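Local structure of B-agarase (Saccharophagus degradans, 4BQ2) at residues 281-286 and 412-417; 285-290 and 697-702; 301-306 and 331-336; 346-351 and 376-381. The protein hydrolyses agarose as a family 50 exo-beta-agarase, probably cleaving its beta-linkages from a chain end. All coordinates share one frame; numbering follows the deposited sequence.

Contact 1: residues 281-286 and 412-417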
# COMPACT_ATOMS: atom_id res chain seq x y z
N TYR A 281 -14.65 19.99 -10.60
CA TYR A 281 -14.71 18.62 -10.08
C TYR A 281 -13.47 18.30 -9.24
O TYR A 281 -12.37 18.79 -9.52
CB TYR A 281 -14.87 17.63 -11.26
CG TYR A 281 -15.03 16.14 -10.89
CD1 TYR A 281 -16.26 15.61 -10.55
CD2 TYR A 281 -13.92 15.30 -10.92
CE1 TYR A 281 -16.40 14.26 -10.24
CE2 TYR A 281 -14.04 13.94 -10.59
CZ TYR A 281 -15.27 13.43 -10.25
OH TYR A 281 -15.38 12.09 -9.94
N PHE A 282 -13.64 17.44 -8.24
CA PHE A 282 -12.57 17.04 -7.32
C PHE A 282 -12.87 15.57 -6.95
O PHE A 282 -13.99 15.23 -6.55
CB PHE A 282 -12.52 17.96 -6.08
CG PHE A 282 -11.37 17.65 -5.13
CD1 PHE A 282 -11.53 16.72 -4.09
CD2 PHE A 282 -10.15 18.29 -5.27
CE1 PHE A 282 -10.48 16.44 -3.22
CE2 PHE A 282 -9.08 18.02 -4.41
CZ PHE A 282 -9.24 17.09 -3.37
N ALA A 283 -11.88 14.71 -7.19
CA ALA A 283 -12.12 13.29 -7.13
C ALA A 283 -11.92 12.72 -5.72
O ALA A 283 -10.85 12.87 -5.13
CB ALA A 283 -11.21 12.57 -8.13
N THR A 284 -12.97 12.11 -5.18
CA THR A 284 -12.85 11.35 -3.95
C THR A 284 -13.49 10.00 -4.19
O THR A 284 -14.39 9.87 -5.03
CB THR A 284 -13.54 12.07 -2.78
OG1 THR A 284 -14.95 12.21 -3.08
CG2 THR A 284 -12.89 13.47 -2.52
N GLY A 285 -13.01 8.98 -3.48
CA GLY A 285 -13.58 7.63 -3.63
C GLY A 285 -12.61 6.55 -3.17
O GLY A 285 -11.55 6.86 -2.57
N LEU A 286 -12.98 5.30 -3.44
CA LEU A 286 -12.22 4.16 -2.93
C LEU A 286 -11.69 3.30 -4.05
O LEU A 286 -12.31 3.22 -5.13
CB LEU A 286 -13.11 3.26 -2.02
CG LEU A 286 -13.99 4.04 -1.02
CD1 LEU A 286 -14.84 3.07 -0.20
CD2 LEU A 286 -13.25 5.02 -0.09
N PHE A 412 -18.96 10.60 -2.04
CA PHE A 412 -17.81 10.41 -2.91
C PHE A 412 -18.15 10.77 -4.32
O PHE A 412 -19.28 10.50 -4.77
CB PHE A 412 -17.34 8.98 -2.86
CG PHE A 412 -16.59 8.64 -1.62
CD1 PHE A 412 -15.41 9.31 -1.30
CD2 PHE A 412 -17.06 7.64 -0.75
CE1 PHE A 412 -14.68 9.00 -0.15
CE2 PHE A 412 -16.32 7.32 0.39
CZ PHE A 412 -15.15 8.01 0.70
N THR A 413 -17.21 11.38 -5.03
CA THR A 413 -17.52 11.87 -6.35
C THR A 413 -17.13 10.83 -7.42
O THR A 413 -17.41 11.03 -8.61
CB THR A 413 -16.84 13.20 -6.64
OG1 THR A 413 -15.43 13.04 -6.51
CG2 THR A 413 -17.31 14.32 -5.69
N SER A 414 -16.51 9.72 -7.01
CA SER A 414 -16.09 8.69 -7.96
C SER A 414 -15.97 7.32 -7.32
O SER A 414 -15.90 7.23 -6.10
CB SER A 414 -14.70 9.04 -8.53
OG SER A 414 -13.71 9.04 -7.52
N LEU A 415 -15.89 6.31 -8.19
CA LEU A 415 -15.31 4.97 -7.93
C LEU A 415 -13.85 5.03 -8.35
O LEU A 415 -13.55 5.52 -9.43
CB LEU A 415 -16.04 3.89 -8.76
CG LEU A 415 -17.58 3.96 -8.69
CD1 LEU A 415 -18.27 2.96 -9.63
CD2 LEU A 415 -18.08 3.78 -7.27
N GLY A 416 -12.95 4.53 -7.52
CA GLY A 416 -11.53 4.80 -7.71
C GLY A 416 -10.93 3.70 -8.54
O GLY A 416 -11.65 3.02 -9.31
N ASN A 417 -9.63 3.52 -8.43
CA ASN A 417 -8.94 2.55 -9.25
C ASN A 417 -9.36 1.12 -8.95
O ASN A 417 -9.78 0.82 -7.85
CB ASN A 417 -7.42 2.68 -9.06
CG ASN A 417 -6.65 2.15 -10.25
OD1 ASN A 417 -7.19 2.04 -11.38
ND2 ASN A 417 -5.38 1.86 -10.03
O HOH W 1 -15.56 5.15 -4.52
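T284, G285 and L286 face the irregular segment 412-417, whose end-to-end direction lies 66° from that of 281-286, and the backbones draw close where the CA atoms of L286 and G416 are 4.9 Å apart. Here G416 N donates to L286 O at 2.8 Å. One step back, a water accepts from L286 N and donates to S414 O, the same carbonyl against which G285 CA makes a CH...O contact. T413 OG1 serves as both donor and acceptor. With chi1 at 59°, it sits between its own backbone N and carbonyl carbon, turned to the strand, where it donates to F282 O at 2.6 Å and accepts from T284 N at 2.9 Å, thus bridging over A283. The exchange is reciprocal, because T413 N donates to T284 OG1 at 3.1 Å. S414 OG reaches T284 O from above the carbonyl plane, 2.7 Å away, and Y281, sliding past T413 in the opposite direction, brings its OH over the carbonyl of T413 in the same manner, at 2.6 Å from T413 O. The F412 ring meets T284 OG1 at its edge and crosses L286 at about a right angle, CZ to CD2 3.6 Å. Strand 280-287 also pairs with strand 693-699, while I742 and Y743 of helix 742-746 close over Y281, F282 and T413. Y680 and M684 of helix 673-688 cover F412 and T284, and F432 of strand 431-435 packs on A283 and S414.

Contact 2: residues 285-290 and 697-702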
# COMPACT_ATOMS: atom_id res chain seq x y z
N GLY A 285 -13.01 8.98 -3.48
CA GLY A 285 -13.58 7.63 -3.63
C GLY A 285 -12.61 6.55 -3.17
O GLY A 285 -11.55 6.86 -2.57
N LEU A 286 -12.98 5.30 -3.44
CA LEU A 286 -12.22 4.16 -2.93
C LEU A 286 -11.69 3.30 -4.05
O LEU A 286 -12.31 3.22 -5.13
CB LEU A 286 -13.11 3.26 -2.02
CG LEU A 286 -13.99 4.04 -1.02
CD1 LEU A 286 -14.84 3.07 -0.20
CD2 LEU A 286 -13.25 5.02 -0.09
N ASP A 287 -10.58 2.64 -3.77
CA ASP A 287 -9.96 1.74 -4.72
C ASP A 287 -10.45 0.31 -4.46
O ASP A 287 -10.89 0.01 -3.35
CB ASP A 287 -8.45 1.74 -4.52
CG ASP A 287 -7.83 3.10 -4.77
OD1 ASP A 287 -8.23 3.77 -5.74
OD2 ASP A 287 -6.92 3.49 -4.01
N ILE A 288 -10.28 -0.56 -5.46
CA ILE A 288 -10.56 -2.02 -5.31
C ILE A 288 -12.04 -2.24 -5.04
O ILE A 288 -12.46 -2.78 -3.98
CB ILE A 288 -9.68 -2.73 -4.23
CG1 ILE A 288 -8.19 -2.37 -4.40
CG2 ILE A 288 -9.91 -4.25 -4.33
CD1 ILE A 288 -7.44 -3.21 -5.44
N ILE A 289 -12.84 -1.79 -5.99
CA ILE A 289 -14.28 -1.98 -5.93
C ILE A 289 -14.57 -3.15 -6.86
O ILE A 289 -15.12 -3.01 -7.98
CB ILE A 289 -15.03 -0.67 -6.27
CG1 ILE A 289 -14.65 0.43 -5.26
CG2 ILE A 289 -16.55 -0.90 -6.21
CD1 ILE A 289 -15.27 1.77 -5.60
N ARG A 290 -14.16 -4.31 -6.36
CA ARG A 290 -14.21 -5.57 -7.05
C ARG A 290 -13.99 -6.65 -5.99
O ARG A 290 -13.61 -6.36 -4.84
CB ARG A 290 -13.08 -5.66 -8.10
CG ARG A 290 -11.66 -5.50 -7.50
CD ARG A 290 -10.65 -5.58 -8.62
NE ARG A 290 -9.26 -5.63 -8.15
CZ ARG A 290 -8.20 -5.57 -8.95
NH1 ARG A 290 -8.35 -5.37 -10.28
NH2 ARG A 290 -6.97 -5.64 -8.42
N HIS A 697 -7.80 9.07 -3.61
CA HIS A 697 -8.53 7.82 -3.44
C HIS A 697 -7.93 7.02 -2.27
O HIS A 697 -6.71 6.95 -2.08
CB HIS A 697 -8.50 6.97 -4.72
CG HIS A 697 -9.31 7.53 -5.85
ND1 HIS A 697 -8.85 7.61 -7.15
CD2 HIS A 697 -10.57 8.05 -5.87
CE1 HIS A 697 -9.79 8.13 -7.92
NE2 HIS A 697 -10.84 8.42 -7.16
N TRP A 698 -8.83 6.46 -1.47
CA TRP A 698 -8.50 5.59 -0.33
C TRP A 698 -8.40 4.15 -0.76
O TRP A 698 -9.26 3.64 -1.53
CB TRP A 698 -9.66 5.77 0.68
CG TRP A 698 -9.77 4.72 1.75
CD1 TRP A 698 -10.22 3.42 1.61
CD2 TRP A 698 -9.41 4.88 3.10
NE1 TRP A 698 -10.18 2.77 2.83
CE2 TRP A 698 -9.68 3.65 3.76
CE3 TRP A 698 -8.89 5.96 3.84
CZ2 TRP A 698 -9.45 3.48 5.13
CZ3 TRP A 698 -8.65 5.78 5.18
CH2 TRP A 698 -8.96 4.56 5.82
N PHE A 699 -7.36 3.48 -0.27
CA PHE A 699 -7.16 2.06 -0.54
C PHE A 699 -7.50 1.31 0.76
O PHE A 699 -6.75 1.43 1.73
CB PHE A 699 -5.69 1.81 -0.91
CG PHE A 699 -5.40 0.41 -1.41
CD1 PHE A 699 -5.26 -0.65 -0.50
CD2 PHE A 699 -5.27 0.14 -2.78
CE1 PHE A 699 -4.98 -1.94 -0.96
CE2 PHE A 699 -5.01 -1.16 -3.25
CZ PHE A 699 -4.88 -2.21 -2.34
N GLN A 700 -8.62 0.57 0.83
CA GLN A 700 -9.51 0.18 -0.27
C GLN A 700 -10.95 0.05 0.27
O GLN A 700 -11.21 0.39 1.40
CB GLN A 700 -9.02 -1.16 -0.82
CG GLN A 700 -8.93 -2.22 0.31
CD GLN A 700 -8.41 -3.55 -0.15
OE1 GLN A 700 -7.98 -3.72 -1.29
NE2 GLN A 700 -8.43 -4.51 0.75
N TYR A 701 -11.88 -0.46 -0.55
CA TYR A 701 -13.29 -0.52 -0.17
C TYR A 701 -13.50 -1.48 1.04
O TYR A 701 -14.21 -1.15 1.98
CB TYR A 701 -14.09 -1.01 -1.39
CG TYR A 701 -15.61 -1.07 -1.26
CD1 TYR A 701 -16.30 -0.31 -0.34
CD2 TYR A 701 -16.35 -1.87 -2.16
CE1 TYR A 701 -17.69 -0.38 -0.26
CE2 TYR A 701 -17.73 -1.90 -2.12
CZ TYR A 701 -18.39 -1.17 -1.17
OH TYR A 701 -19.80 -1.23 -1.15
N MET A 702 -12.90 -2.67 0.96
CA MET A 702 -13.14 -3.71 1.99
C MET A 702 -11.86 -3.98 2.76
O MET A 702 -10.79 -3.79 2.19
CB MET A 702 -13.59 -5.01 1.33
CG MET A 702 -14.85 -4.84 0.48
SD MET A 702 -14.66 -5.16 -1.31
CE MET A 702 -14.08 -6.86 -1.42
O HOH W 2 -6.87 5.74 -7.52
O HOH W 3 -11.64 -3.83 -1.53
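L286 and W698 lie side by side on one face of a parallel strand pair, L286 CD2 against W698 CB at 3.7 Å, while L286 CD1 touches Y701 CD1. Beyond the strand ends, I289 crosses the Y701 side chain at about a right angle, and I288 lays CG1 3.6 Å from F699 CE2 and against OE1 of Q700, which follows a cis peptide bond. Three backbone bonds join the segments: W698 N to G285 O, D287 N to W698 O at 2.8 Å, and Y701 N to D287 O at 3.0 Å. At the polar edge D287 and H697 share the opposite face, carboxylate and imidazole planes 76° apart. They meet through a water, 3.0 Å from D287 OD1 and 2.7 Å from H697 ND1. D287 OD1 also accepts from N417 N, and H697 NE2 bonds to S414 OG, both in the segment after helix 394-410. A second water links I288 O to M702 N. The face bearing L286 and W698 is thus apolar, whereas on the other D287 and H697, beside F699, are bound through water and by N417 and S414, consistent with the C-terminal strand ends of a glycosidase barrel, where active sites gather.

Contact 3: residues 301-306 and 331-336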
# COMPACT_ATOMS: atom_id res chain seq x y z
N ASP A 301 -4.90 -27.61 -2.43
CA ASP A 301 -4.49 -27.51 -3.81
C ASP A 301 -5.26 -28.53 -4.66
O ASP A 301 -5.89 -29.45 -4.13
CB ASP A 301 -2.96 -27.66 -3.95
CG ASP A 301 -2.41 -26.89 -5.16
OD1 ASP A 301 -3.20 -26.36 -5.98
OD2 ASP A 301 -1.16 -26.83 -5.29
N TYR A 302 -5.26 -28.31 -5.96
CA TYR A 302 -5.99 -29.16 -6.89
C TYR A 302 -4.99 -29.83 -7.82
O TYR A 302 -3.87 -29.33 -8.00
CB TYR A 302 -6.98 -28.33 -7.72
CG TYR A 302 -8.03 -27.57 -6.91
CD1 TYR A 302 -8.54 -28.08 -5.71
CD2 TYR A 302 -8.52 -26.33 -7.35
CE1 TYR A 302 -9.49 -27.38 -4.97
CE2 TYR A 302 -9.47 -25.63 -6.60
CZ TYR A 302 -9.95 -26.17 -5.42
OH TYR A 302 -10.89 -25.49 -4.69
N ASP A 303 -5.36 -30.97 -8.40
CA ASP A 303 -4.45 -31.60 -9.35
C ASP A 303 -4.51 -30.82 -10.67
O ASP A 303 -5.58 -30.56 -11.22
CB ASP A 303 -4.69 -33.12 -9.47
CG ASP A 303 -4.05 -33.92 -8.31
OD1 ASP A 303 -2.82 -34.12 -8.31
OD2 ASP A 303 -4.78 -34.35 -7.39
N GLN A 304 -3.32 -30.41 -11.12
CA GLN A 304 -3.12 -29.40 -12.16
C GLN A 304 -3.79 -29.68 -13.50
O GLN A 304 -4.06 -28.74 -14.26
CB GLN A 304 -1.64 -29.04 -12.32
CG GLN A 304 -1.01 -28.51 -11.03
CD GLN A 304 -1.65 -27.20 -10.55
OE1 GLN A 304 -2.35 -27.16 -9.53
NE2 GLN A 304 -1.42 -26.13 -11.29
N ALA A 305 -4.09 -30.95 -13.78
CA ALA A 305 -4.79 -31.33 -15.02
C ALA A 305 -6.21 -30.73 -15.08
O ALA A 305 -6.84 -30.67 -16.15
CB ALA A 305 -4.85 -32.85 -15.15
N THR A 306 -6.70 -30.29 -13.92
CA THR A 306 -8.05 -29.77 -13.81
C THR A 306 -8.08 -28.26 -13.73
O THR A 306 -9.15 -27.68 -13.71
CB THR A 306 -8.80 -30.34 -12.57
OG1 THR A 306 -8.24 -29.79 -11.36
CG2 THR A 306 -8.75 -31.87 -12.55
N PHE A 331 -12.36 -29.70 -7.46
CA PHE A 331 -12.60 -29.78 -6.02
C PHE A 331 -12.51 -31.21 -5.48
O PHE A 331 -12.08 -31.39 -4.34
CB PHE A 331 -13.98 -29.18 -5.65
CG PHE A 331 -14.10 -28.83 -4.20
CD1 PHE A 331 -13.62 -27.62 -3.72
CD2 PHE A 331 -14.68 -29.73 -3.30
CE1 PHE A 331 -13.71 -27.30 -2.37
CE2 PHE A 331 -14.76 -29.41 -1.95
CZ PHE A 331 -14.29 -28.19 -1.49
N ALA A 332 -12.91 -32.19 -6.28
CA ALA A 332 -12.79 -33.61 -5.90
C ALA A 332 -11.34 -34.09 -5.76
O ALA A 332 -11.07 -35.01 -5.01
CB ALA A 332 -13.57 -34.51 -6.86
N THR A 333 -10.42 -33.45 -6.49
CA THR A 333 -8.99 -33.79 -6.43
C THR A 333 -8.27 -33.02 -5.31
O THR A 333 -7.07 -33.16 -5.11
CB THR A 333 -8.25 -33.47 -7.75
OG1 THR A 333 -8.05 -32.04 -7.88
CG2 THR A 333 -9.00 -34.06 -8.97
N ARG A 334 -9.04 -32.24 -4.57
CA ARG A 334 -8.51 -31.38 -3.51
C ARG A 334 -7.67 -32.11 -2.44
O ARG A 334 -8.02 -33.20 -1.98
CB ARG A 334 -9.69 -30.62 -2.95
CG ARG A 334 -9.64 -30.10 -1.55
CD ARG A 334 -10.99 -29.44 -1.39
NE ARG A 334 -10.90 -28.19 -0.66
CZ ARG A 334 -11.01 -28.11 0.65
NH1 ARG A 334 -11.23 -29.21 1.37
NH2 ARG A 334 -10.93 -26.92 1.24
N HIS A 335 -6.53 -31.51 -2.10
CA HIS A 335 -5.56 -32.12 -1.18
C HIS A 335 -4.82 -31.06 -0.37
O HIS A 335 -4.65 -29.92 -0.82
CB HIS A 335 -4.55 -33.06 -1.91
CG HIS A 335 -3.66 -32.35 -2.89
ND1 HIS A 335 -3.96 -32.24 -4.23
CD2 HIS A 335 -2.48 -31.70 -2.71
CE1 HIS A 335 -3.00 -31.57 -4.84
NE2 HIS A 335 -2.10 -31.22 -3.94
N LEU A 336 -4.37 -31.46 0.81
CA LEU A 336 -3.64 -30.58 1.70
C LEU A 336 -2.25 -30.27 1.14
O LEU A 336 -1.50 -31.17 0.77
CB LEU A 336 -3.55 -31.21 3.09
CG LEU A 336 -3.28 -30.31 4.31
CD1 LEU A 336 -4.37 -29.25 4.43
CD2 LEU A 336 -3.16 -31.13 5.60
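D301 and H335 form an antiparallel hydrogen-bonded pair, D301 N to H335 O at 2.8 Å and H335 N to D301 O at 3.0 Å, and R334 CA adds a CH...O contact to the latter carbonyl. Beyond this pair a side chain takes over from the backbone: D303 N donates to T333 OG1 at 2.9 Å in a nearly straight bond of 174°. T333 OG1 is itself tied to S330 O, so the hydroxyl clamps the loop to the helix end. D303 O accepts from both T306 N and T306 OG1, which closes the 3-10 turn. Among ring contacts, the H335 imidazole has D301 O over one face, near the rim, because chi1 at 64° folds the ring back across the pair; NE2 comes 3.7 Å from D301 CB. The Y302 ring receives R334 CB at its edge, 3.8 Å from CE1, and F331 N over a face, while its OH lies 3.6 Å from F331 CD1. Outside the segments, E374 forms a salt bridge with R334 and a hydrogen bond with Y302 OH, and D301 forms a salt bridge with R372 and a hydrogen bond with Y361. Through the D301-H335 pair, strand 335-336 forms an outermost strand of a four-stranded antiparallel sheet, beside strand 296-301 and then 373-376 and 359-362, with F331 of helix 328-332 resting on Y359 of the far strand.

Contact 4: residues 346-351 and 376-381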
# COMPACT_ATOMS: atom_id res chain seq x y z
N ASN A 346 -12.01 -22.31 10.84
CA ASN A 346 -12.96 -23.09 11.63
C ASN A 346 -14.04 -23.69 10.74
O ASN A 346 -14.64 -24.71 11.10
CB ASN A 346 -13.62 -22.27 12.75
CG ASN A 346 -12.73 -22.10 13.98
OD1 ASN A 346 -11.72 -22.76 14.13
ND2 ASN A 346 -13.11 -21.19 14.84
N TRP A 347 -14.31 -23.05 9.60
CA TRP A 347 -15.34 -23.55 8.69
C TRP A 347 -14.98 -23.26 7.25
O TRP A 347 -14.72 -22.11 6.90
CB TRP A 347 -16.69 -22.88 9.01
CG TRP A 347 -17.82 -23.26 8.06
CD1 TRP A 347 -18.66 -24.34 8.19
CD2 TRP A 347 -18.25 -22.57 6.86
NE1 TRP A 347 -19.59 -24.35 7.16
CE2 TRP A 347 -19.35 -23.28 6.34
CE3 TRP A 347 -17.81 -21.41 6.20
CZ2 TRP A 347 -20.03 -22.87 5.17
CZ3 TRP A 347 -18.47 -21.01 5.04
CH2 TRP A 347 -19.57 -21.74 4.54
N LEU A 348 -14.99 -24.30 6.43
CA LEU A 348 -14.96 -24.13 4.97
C LEU A 348 -16.03 -25.06 4.38
O LEU A 348 -16.22 -26.17 4.88
CB LEU A 348 -13.58 -24.45 4.40
CG LEU A 348 -12.45 -23.45 4.70
CD1 LEU A 348 -11.13 -24.06 4.28
CD2 LEU A 348 -12.69 -22.13 3.98
N PRO A 349 -16.77 -24.59 3.36
CA PRO A 349 -17.90 -25.37 2.84
C PRO A 349 -17.53 -26.61 2.01
O PRO A 349 -16.52 -26.60 1.31
CB PRO A 349 -18.67 -24.35 1.97
CG PRO A 349 -17.62 -23.35 1.56
CD PRO A 349 -16.74 -23.23 2.78
N ASP A 350 -18.36 -27.66 2.10
CA ASP A 350 -18.30 -28.80 1.16
C ASP A 350 -18.77 -28.34 -0.22
O ASP A 350 -19.47 -27.33 -0.30
CB ASP A 350 -19.22 -29.94 1.65
CG ASP A 350 -18.86 -30.43 3.05
OD1 ASP A 350 -17.64 -30.48 3.38
OD2 ASP A 350 -19.79 -30.78 3.81
N TYR A 351 -18.40 -29.11 -1.25
CA TYR A 351 -18.74 -28.88 -2.67
C TYR A 351 -20.21 -28.62 -2.92
O TYR A 351 -20.58 -27.88 -3.85
CB TYR A 351 -18.30 -30.08 -3.52
CG TYR A 351 -19.17 -31.31 -3.35
CD1 TYR A 351 -19.39 -31.86 -2.08
CD2 TYR A 351 -19.75 -31.95 -4.44
CE1 TYR A 351 -20.18 -32.98 -1.92
CE2 TYR A 351 -20.55 -33.07 -4.27
CZ TYR A 351 -20.75 -33.58 -3.01
OH TYR A 351 -21.52 -34.69 -2.81
N TYR A 376 -10.55 -18.86 -0.51
CA TYR A 376 -11.97 -18.68 -0.27
C TYR A 376 -12.23 -17.22 0.03
O TYR A 376 -11.45 -16.58 0.74
CB TYR A 376 -12.49 -19.58 0.88
CG TYR A 376 -14.01 -19.60 1.04
CD1 TYR A 376 -14.80 -20.38 0.20
CD2 TYR A 376 -14.64 -18.83 2.02
CE1 TYR A 376 -16.18 -20.42 0.33
CE2 TYR A 376 -16.03 -18.85 2.16
CZ TYR A 376 -16.79 -19.67 1.31
OH TYR A 376 -18.17 -19.72 1.40
N SER A 377 -13.30 -16.68 -0.55
CA SER A 377 -13.73 -15.31 -0.28
C SER A 377 -14.90 -15.29 0.70
O SER A 377 -16.06 -15.48 0.31
CB SER A 377 -14.10 -14.57 -1.58
OG SER A 377 -14.55 -13.26 -1.22
N PHE A 378 -14.59 -15.07 1.97
CA PHE A 378 -15.62 -14.91 2.98
C PHE A 378 -16.52 -13.69 2.71
O PHE A 378 -17.74 -13.75 2.90
CB PHE A 378 -15.00 -14.85 4.38
CG PHE A 378 -14.48 -16.18 4.84
CD1 PHE A 378 -15.34 -17.11 5.43
CD2 PHE A 378 -13.13 -16.50 4.67
CE1 PHE A 378 -14.84 -18.36 5.84
CE2 PHE A 378 -12.64 -17.74 5.09
CZ PHE A 378 -13.50 -18.66 5.67
N TYR A 379 -15.92 -12.60 2.24
CA TYR A 379 -16.71 -11.40 1.87
C TYR A 379 -17.77 -11.75 0.81
O TYR A 379 -18.95 -11.41 0.96
CB TYR A 379 -15.78 -10.26 1.37
CG TYR A 379 -16.49 -8.97 1.03
CD1 TYR A 379 -16.78 -8.03 2.01
CD2 TYR A 379 -16.88 -8.68 -0.28
CE1 TYR A 379 -17.43 -6.85 1.71
CE2 TYR A 379 -17.54 -7.50 -0.59
CZ TYR A 379 -17.82 -6.59 0.41
OH TYR A 379 -18.47 -5.42 0.10
N SER A 380 -17.36 -12.43 -0.25
CA SER A 380 -18.31 -12.84 -1.30
C SER A 380 -19.43 -13.74 -0.73
O SER A 380 -20.63 -13.53 -1.02
CB SER A 380 -17.57 -13.54 -2.44
OG SER A 380 -18.43 -13.74 -3.55
N ALA A 381 -19.04 -14.67 0.15
CA ALA A 381 -20.00 -15.55 0.81
C ALA A 381 -20.97 -14.71 1.63
O ALA A 381 -22.16 -14.96 1.62
CB ALA A 381 -19.26 -16.60 1.67
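P349 and Y376 approach from opposite directions, the proline ring settling over one face of the tyrosine in a CH-pi contact. P349 CD stands 4.2 Å from the Y376 ring centroid and 28° off the ring normal, and P349 CG comes within 3.5 Å of Y376 CE1. With CG anti to the backbone N (chi1 -171°), the tyrosine ring extends out to the loop. Y376 in turn presents CD2 to F378, 3.6 Å above that ring's plane and over its centre. L348 slides past Y376 and crosses F378 at about a right angle, so that its CD2 touches both Y376 CB, at 4.0 Å, and F378 CZ, at 3.9 Å. W347 comes in obliquely, its CZ3 3.9 Å from Y376 OH, and has F378 CE1 near its plane at the edge; W347 O lies in plane at the edge of F378. On one face of the indole sits P349 N, from its own segment. The helix start is fixed separately, S377 OG accepting from S380 N at 3.1 Å as an N-cap. Y359 meets the Y376 ring edge-to-face. No hydrogen bond crosses between the two segments: 346-351 is packed on the end of strand 373-376 and the first turn of helix 378-387 mainly by aromatic and aliphatic groups, and the Y376 hydroxyl bonds to L355 O, later in the same loop as 346-351.

Overall arrangement
Contacts 1 and 2 are wholly buried and share G285 and L286 of strand 280-287, which touches both 412-417 and strand 693-699; the two contacts touch, and N417 O to I288 N joins them directly. Contacts 3 and 4 lie farther out, about 17 Å apart between centres, on the small antiparallel sheet and its loops, where F331 packs on Y351. Contact 3, the most exposed, combines strand pairing with charged partners; contact 4 is apolar and aromatic. In contact 1 side-chain hydroxyls bind backbone groups, and in contact 2 water-bridged polar groups border an apolar face. M702 against Y379 connects contact 2 to contact 4.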